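Local structure of BB0689 (4D53) at residues A94-N97 and H101-A104. The protein is an outer surface lipoprotein of the CAP superfamily whose precise role is not established. Residues are numbered along the deposited sequence; the frame is centred on the assembly and turned at random.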
loop_
_atom_site.group_PDB
_atom_site.type_symbol
_atom_site.label_atom_id
_atom_site.label_comp_id
_atom_site.label_asym_id
_atom_site.label_seq_id
_atom_site.Cartn_x
_atom_site.Cartn_y
_atom_site.Cartn_z
ATOM N N ALA A 94 -9.611 -9.283 -3.392
ATOM C CA ALA A 94 -9.754 -8.479 -4.587
ATOM C C ALA A 94 -8.393 -8.272 -5.340
ATOM O O ALA A 94 -8.295 -8.326 -6.620
ATOM C CB ALA A 94 -10.392 -7.142 -4.218
ATOM N N TRP A 95 -7.293 -8.099 -4.581
ATOM C CA TRP A 95 -6.007 -8.011 -5.195
ATOM C C TRP A 95 -5.524 -9.389 -5.779
ATOM O O TRP A 95 -4.948 -9.420 -6.853
ATOM C CB TRP A 95 -4.918 -7.523 -4.135
ATOM C CG TRP A 95 -5.004 -6.056 -3.858
ATOM C CD1 TRP A 95 -5.234 -5.082 -4.747
ATOM C CD2 TRP A 95 -4.710 -5.404 -2.622
ATOM N NE1 TRP A 95 -5.134 -3.852 -4.142
ATOM C CE2 TRP A 95 -4.907 -4.029 -2.821
ATOM C CE3 TRP A 95 -4.427 -5.879 -1.333
ATOM C CZ2 TRP A 95 -4.646 -3.090 -1.833
ATOM C CZ3 TRP A 95 -4.250 -4.950 -0.309
ATOM C CH2 TRP A 95 -4.329 -3.596 -0.573
ATOM N N LEU A 96 -5.826 -10.486 -5.100
ATOM C CA LEU A 96 -5.487 -11.796 -5.648
ATOM C C LEU A 96 -6.151 -12.073 -7.021
ATOM O O LEU A 96 -5.553 -12.762 -7.842
ATOM C CB LEU A 96 -5.753 -12.930 -4.676
ATOM C CG LEU A 96 -4.858 -13.027 -3.443
ATOM C CD1 LEU A 96 -5.441 -14.068 -2.518
ATOM C CD2 LEU A 96 -3.440 -13.360 -3.822
ATOM N N ASN A 97 -7.329 -11.504 -7.268
ATOM C CA ASN A 97 -8.063 -11.670 -8.528
ATOM C C ASN A 97 -7.476 -10.867 -9.689
ATOM O O ASN A 97 -7.918 -11.040 -10.813
ATOM C CB ASN A 97 -9.566 -11.362 -8.207
ATOM C CG ASN A 97 -10.492 -11.407 -9.422
ATOM O OD1 ASN A 97 -10.541 -12.416 -10.146
ATOM N ND2 ASN A 97 -11.188 -10.235 -9.699
ATOM N N HIS A 101 -1.717 -7.279 -9.390
ATOM C CA HIS A 101 -1.758 -7.160 -7.936
ATOM C C HIS A 101 -1.330 -8.376 -7.131
ATOM O O HIS A 101 -0.626 -8.263 -6.093
ATOM C CB HIS A 101 -3.077 -6.610 -7.419
ATOM C CG HIS A 101 -3.564 -5.449 -8.200
ATOM N ND1 HIS A 101 -4.891 -5.279 -8.476
ATOM C CD2 HIS A 101 -2.937 -4.409 -8.763
ATOM C CE1 HIS A 101 -5.061 -4.176 -9.167
ATOM N NE2 HIS A 101 -3.894 -3.627 -9.358
ATOM N N LYS A 102 -1.739 -9.545 -7.567
ATOM C CA LYS A 102 -1.272 -10.780 -6.960
ATOM C C LYS A 102 0.285 -10.856 -7.002
ATOM O O LYS A 102 0.872 -11.225 -6.014
ATOM C CB LYS A 102 -1.864 -11.985 -7.688
ATOM C CG LYS A 102 -1.385 -13.309 -7.136
ATOM C CD LYS A 102 -2.188 -14.488 -7.628
ATOM C CE LYS A 102 -1.552 -15.799 -7.167
ATOM N NZ LYS A 102 -2.493 -16.882 -7.437
ATOM N N GLU A 103 0.875 -10.556 -8.114
ATOM C CA GLU A 103 2.349 -10.584 -8.298
ATOM C C GLU A 103 3.024 -9.781 -7.196
ATOM O O GLU A 103 4.019 -10.224 -6.604
ATOM C CB GLU A 103 2.725 -10.009 -9.640
ATOM C CG GLU A 103 4.101 -10.359 -10.127
ATOM C CD GLU A 103 5.210 -9.566 -9.500
ATOM O OE1 GLU A 103 4.950 -8.404 -9.029
ATOM O OE2 GLU A 103 6.355 -10.126 -9.442
ATOM N N ALA A 104 2.481 -8.596 -6.892
ATOM C CA ALA A 104 3.016 -7.805 -5.785
ATOM C C ALA A 104 2.859 -8.445 -4.459
ATOM O O ALA A 104 3.831 -8.477 -3.644
ATOM C CB ALA A 104 2.392 -6.385 -5.836
HETATM O O HOH W 1 -7.579 -5.590 -7.807
#
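W95 and H101 approach to 5.1 Å between their CA atoms, and L96 and K102 to 4.5 Å, where the short consecutive helices 91-96 and 99-105 of the CAP domain meet. No direct hydrogen bond crosses between the segments. The buried indole of W95 turns its pyrrole edge toward the face of the H101 imidazole in an offset edge-to-face pair, centroids 5.2 Å apart and planes at 75°; W95 CD1 comes to 3.7 Å from H101 ND1. Tryptophan suits this place because its large ring also packs on strands 75-84 and 125-134, while NE1 is hydrogen-bonded to L82 O, fastening the helix to the sheet. H101 lies nearer the surface, where a small ring with polar nitrogens can meet the indole and bind water. Farther out, L96 CD2, a methyl of leucine's branched end, lies 3.9 Å from K102 CG on lysine's aliphatic stem. With CG anti to the backbone N (chi1 178°) and the chain extended beyond, K102 runs alongside the L96 carbonyl, its CD 3.8 Å from L96 O. One water joins the helices: it donates to A94 O, and its oxygen lies in the plane of the H101 ring, 2.8 Å from H101 ND1.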